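Local coordinates for protein protoporphyrinogen oxidase (Exiguobacterium sibiricum, PDB 3LOV) that probably oxidises coproporphyrinogen III to coproporphyrin III with molecular oxygen in bacterial heme biosynthesis, using a bound FAD, at residues T120-E125 with D160-K165; V313-D318 with Q382-D387. All blocks are in the same frame, centred on the assembly; numbering follows the deposited sequence.

Contact 1 (T120-E125 with D160-K165); sequences TLLTEE and DALVEK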
# COMPACT_ATOMS: atom_id res chain seq x y z
N THR A 120 -18.25 20.39 10.50
CA THR A 120 -19.59 20.04 10.08
C THR A 120 -19.75 18.53 9.87
O THR A 120 -20.80 18.06 9.49
CB THR A 120 -19.96 20.81 8.75
OG1 THR A 120 -18.92 20.65 7.77
CG2 THR A 120 -20.15 22.30 9.01
N LEU A 121 -18.72 17.76 10.16
CA LEU A 121 -18.69 16.35 9.79
C LEU A 121 -19.50 15.55 10.79
O LEU A 121 -20.08 14.51 10.46
CB LEU A 121 -17.23 15.89 9.72
CG LEU A 121 -16.73 14.63 9.04
CD1 LEU A 121 -17.37 14.35 7.70
CD2 LEU A 121 -15.22 14.80 8.90
N LEU A 122 -19.54 16.03 12.03
CA LEU A 122 -20.33 15.40 13.08
C LEU A 122 -21.45 16.39 13.48
O LEU A 122 -21.33 17.59 13.30
CB LEU A 122 -19.43 15.08 14.28
CG LEU A 122 -18.75 13.70 14.23
CD1 LEU A 122 -17.87 13.59 12.98
CD2 LEU A 122 -17.94 13.41 15.52
N THR A 123 -22.54 15.87 14.00
CA THR A 123 -23.58 16.72 14.58
C THR A 123 -23.08 17.31 15.91
O THR A 123 -22.07 16.85 16.48
CB THR A 123 -24.82 15.92 14.89
OG1 THR A 123 -24.51 15.02 15.97
CG2 THR A 123 -25.33 15.14 13.60
N GLU A 124 -23.80 18.31 16.41
CA GLU A 124 -23.45 18.99 17.66
C GLU A 124 -23.39 17.99 18.79
O GLU A 124 -22.48 17.99 19.62
CB GLU A 124 -24.50 20.06 18.02
CG GLU A 124 -24.19 20.81 19.32
CD GLU A 124 -22.78 21.39 19.33
OE1 GLU A 124 -22.44 22.10 18.36
OE2 GLU A 124 -22.01 21.13 20.29
N GLU A 125 -24.40 17.12 18.82
CA GLU A 125 -24.47 16.11 19.84
C GLU A 125 -23.29 15.15 19.79
O GLU A 125 -22.73 14.81 20.82
CB GLU A 125 -25.77 15.34 19.70
CG GLU A 125 -25.84 14.10 20.55
CD GLU A 125 -27.24 13.54 20.71
OE1 GLU A 125 -28.22 14.22 20.31
OE2 GLU A 125 -27.36 12.42 21.25
N ASP A 160 -18.54 5.75 18.40
CA ASP A 160 -18.75 5.16 17.07
C ASP A 160 -18.79 6.18 15.96
O ASP A 160 -18.19 5.97 14.90
CB ASP A 160 -20.05 4.35 17.03
CG ASP A 160 -20.03 3.15 17.92
OD1 ASP A 160 -18.99 2.45 18.07
OD2 ASP A 160 -21.10 2.86 18.47
N ALA A 161 -19.46 7.30 16.21
CA ALA A 161 -19.57 8.35 15.20
C ALA A 161 -18.21 8.83 14.69
O ALA A 161 -18.00 8.95 13.48
CB ALA A 161 -20.39 9.56 15.76
N LEU A 162 -17.28 9.12 15.59
CA LEU A 162 -15.98 9.68 15.13
C LEU A 162 -15.18 8.60 14.36
O LEU A 162 -14.55 8.87 13.34
CB LEU A 162 -15.16 10.24 16.31
CG LEU A 162 -13.81 10.95 16.01
CD1 LEU A 162 -14.03 12.28 15.34
CD2 LEU A 162 -12.96 11.13 17.32
N VAL A 163 -15.19 7.39 14.87
CA VAL A 163 -14.52 6.29 14.20
C VAL A 163 -15.06 6.08 12.78
O VAL A 163 -14.29 6.01 11.80
CB VAL A 163 -14.65 4.98 15.01
CG1 VAL A 163 -14.30 3.78 14.15
CG2 VAL A 163 -13.77 5.04 16.22
N GLU A 164 -16.39 6.05 12.67
CA GLU A 164 -17.05 5.83 11.36
C GLU A 164 -16.96 6.95 10.38
O GLU A 164 -16.66 6.72 9.22
CB GLU A 164 -18.54 5.49 11.57
CG GLU A 164 -18.66 4.22 12.28
CD GLU A 164 -20.04 3.90 12.76
OE1 GLU A 164 -21.02 4.57 12.37
OE2 GLU A 164 -20.12 2.95 13.54
N LYS A 165 -17.21 8.17 10.84
CA LYS A 165 -17.30 9.34 9.97
C LYS A 165 -15.95 9.95 9.64
O LYS A 165 -15.81 10.64 8.61
CB LYS A 165 -18.21 10.43 10.58
CG LYS A 165 -19.67 9.99 10.71
CD LYS A 165 -20.54 11.08 11.35
CE LYS A 165 -22.02 10.71 11.27
NZ LYS A 165 -22.93 11.86 11.58

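Contact 2 (V313-D318 with Q382-D387); sequences VTMIFD and QAVLQD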
# COMPACT_ATOMS: atom_id res chain seq x y z
N VAL A 313 -8.41 5.45 -12.04
CA VAL A 313 -8.97 6.05 -13.24
C VAL A 313 -8.51 7.51 -13.22
O VAL A 313 -8.89 8.26 -12.34
CB VAL A 313 -10.51 5.90 -13.30
CG1 VAL A 313 -11.07 6.53 -14.62
CG2 VAL A 313 -10.91 4.42 -13.16
N THR A 314 -7.61 7.85 -14.13
CA THR A 314 -6.98 9.15 -14.15
C THR A 314 -7.57 9.90 -15.32
O THR A 314 -7.64 9.38 -16.41
CB THR A 314 -5.45 9.06 -14.31
OG1 THR A 314 -4.86 8.56 -13.10
CG2 THR A 314 -4.88 10.45 -14.62
N MSE A 315 -8.04 11.12 -15.06
CA MSE A 315 -8.62 11.99 -16.10
C MSE A 315 -7.79 13.26 -16.26
O MSE A 315 -7.59 13.99 -15.29
CB MSE A 315 -10.04 12.38 -15.71
CG MSE A 315 -11.02 11.25 -15.85
SE MSE A 315 -12.50 11.43 -14.63
CE MSE A 315 -13.61 10.37 -15.76
N ILE A 316 -7.31 13.48 -17.49
CA ILE A 316 -6.48 14.62 -17.85
C ILE A 316 -7.40 15.64 -18.48
O ILE A 316 -8.06 15.36 -19.46
CB ILE A 316 -5.36 14.24 -18.86
CG1 ILE A 316 -4.24 13.42 -18.19
CG2 ILE A 316 -4.77 15.54 -19.50
CD1 ILE A 316 -3.37 12.61 -19.15
N PHE A 317 -7.44 16.83 -17.91
CA PHE A 317 -8.22 17.95 -18.44
C PHE A 317 -7.30 19.08 -18.83
O PHE A 317 -6.27 19.29 -18.17
CB PHE A 317 -9.11 18.52 -17.35
CG PHE A 317 -10.10 17.55 -16.82
CD1 PHE A 317 -11.35 17.42 -17.43
CD2 PHE A 317 -9.79 16.75 -15.72
CE1 PHE A 317 -12.29 16.52 -16.93
CE2 PHE A 317 -10.72 15.86 -15.23
CZ PHE A 317 -11.97 15.73 -15.83
N ASP A 318 -7.69 19.85 -19.83
CA ASP A 318 -7.02 21.12 -20.08
C ASP A 318 -7.07 21.96 -18.79
O ASP A 318 -8.04 21.88 -18.03
CB ASP A 318 -7.64 21.86 -21.27
CG ASP A 318 -7.09 21.39 -22.61
OD1 ASP A 318 -5.85 21.28 -22.73
OD2 ASP A 318 -7.90 21.12 -23.54
N GLN A 382 -17.61 5.63 -16.87
CA GLN A 382 -18.89 6.32 -16.72
C GLN A 382 -19.25 6.49 -15.23
O GLN A 382 -19.65 7.58 -14.82
CB GLN A 382 -19.98 5.57 -17.52
CG GLN A 382 -21.39 6.20 -17.46
CD GLN A 382 -21.41 7.69 -17.79
OE1 GLN A 382 -22.10 8.47 -17.13
NE2 GLN A 382 -20.63 8.09 -18.80
N ALA A 383 -19.05 5.45 -14.42
CA ALA A 383 -19.29 5.54 -12.99
C ALA A 383 -18.41 6.62 -12.34
O ALA A 383 -18.90 7.44 -11.57
CB ALA A 383 -19.04 4.19 -12.33
N VAL A 384 -17.12 6.60 -12.66
CA VAL A 384 -16.19 7.60 -12.11
C VAL A 384 -16.62 9.02 -12.54
O VAL A 384 -16.63 9.96 -11.73
CB VAL A 384 -14.70 7.30 -12.49
CG1 VAL A 384 -13.77 8.52 -12.16
CG2 VAL A 384 -14.18 6.10 -11.76
N LEU A 385 -16.98 9.17 -13.81
CA LEU A 385 -17.39 10.49 -14.33
C LEU A 385 -18.64 11.01 -13.66
O LEU A 385 -18.68 12.17 -13.23
CB LEU A 385 -17.59 10.48 -15.85
CG LEU A 385 -16.34 11.02 -16.53
CD1 LEU A 385 -16.11 10.44 -17.95
CD2 LEU A 385 -16.35 12.55 -16.49
N GLN A 386 -19.66 10.17 -13.55
CA GLN A 386 -20.87 10.56 -12.85
C GLN A 386 -20.59 11.03 -11.42
O GLN A 386 -21.19 11.99 -10.93
CB GLN A 386 -21.84 9.40 -12.77
CG GLN A 386 -22.37 8.95 -14.10
CD GLN A 386 -23.50 7.94 -13.96
OE1 GLN A 386 -24.12 7.83 -12.89
NE2 GLN A 386 -23.79 7.22 -15.05
N ASP A 387 -19.73 10.29 -10.72
CA ASP A 387 -19.42 10.65 -9.34
C ASP A 387 -18.84 12.03 -9.34
O ASP A 387 -19.31 12.90 -8.63
CB ASP A 387 -18.45 9.65 -8.69
CG ASP A 387 -19.12 8.35 -8.25
OD1 ASP A 387 -20.35 8.27 -8.32
OD2 ASP A 387 -18.41 7.40 -7.84

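Contact 1 (T120-E125 with D160-K165)
L122 and K165 lie across one another at a slant, the leucine methyl CD1 standing 4.0 Å from K165 CB and equally near CD. Its second methyl, CD2, meets CD1 of L162 at 4.1 Å, where the two leucine side chains run at about a right angle. One branch of L122 rests on the aliphatic stem of the lysine and the other on the leucine of the preceding helical turn. With CG opposite the carbonyl carbon (chi1 -64°) and the rest extended, K165 runs past L122, and its CD comes within 3.6 Å of the backbone O of L121. No hydrogen bond joins the segments; NZ instead makes a salt bridge to E126, whose OE1 also accepts a hydrogen bond from the backbone N of T123. E126 ties the lysine to T123, the N-cap of helix 124-135, in an arrangement consistent with a capping box. V130 of that helix touches both L122 and L162, while L121, its CD1 4.1 Å from O of K165, also touches I92 and D94 of strand 90-94. Such a capped helix N-terminus, its preceding turn packed on helix 160-172, lies away from the FAD site of this amine oxidoreductase fold.

Contact 2 (V313-D318 with Q382-D387)
V313 and V384 meet end-on, with the methyl CG2 of V313 3.9 Å from CG2 of V384. The other branch of V384 serves a second neighbour: CG1 lies opposite the backbone N (chi1 168°), which brings it to 4.0 Å from the selenium of M315, a selenomethionine in this crystal. The M315 and V384 side chains run antiparallel alongside one another, and the extended selenomethionine carries on toward L385. Its exact fit there is doubtful, because the modelled terminal methyl stands too close to that leucine. Strand 307-318 belongs to a mixed sheet between strands 357-364 and 400-411, and helix 377-392 packs on one face of it, the local axes 9.9 Å apart and inclined at 61°. V384 also touches A362 and V364 of strand 357-364, and V401 of strand 400-411 meets both V313 and M315, so the patch is flanked by these sheet residues and, from the helix, by L380 against V313 and L388 against M315. Were V384 cut back to an alanine, V313 CG2 and the selenium of M315 would probably lose their methyl partners, leaving a gap between helix and strand. By contrast, the solvent side of the helix carries Q382 and Q386, exposed and without contact to the strand. One turn apart, they are joined by a bond of 3.0 Å from Q386 NE2 to Q382 OE1; it uses a lone pair in the carbonyl plane, with an N-H...O angle of 152°.

In the fold
Both contacts bury most of their touching residues and involve a helix, yet they share no secondary-structure element and lie about 17 Å apart at their nearest atoms. Contact 1 joins two helices in a helical region, one through the turn leading into it, whereas contact 2 sets a helix against a mixed sheet. The chemistry follows: in contact 1 a lysine lends its hydrocarbon stem to a leucine cluster while its charged end is paired with E126; contact 2 meets through apolar groups alone. The side chain of V313 in contact 2 lies about 11 Å from the FAD, although neither contact belongs to its binding site.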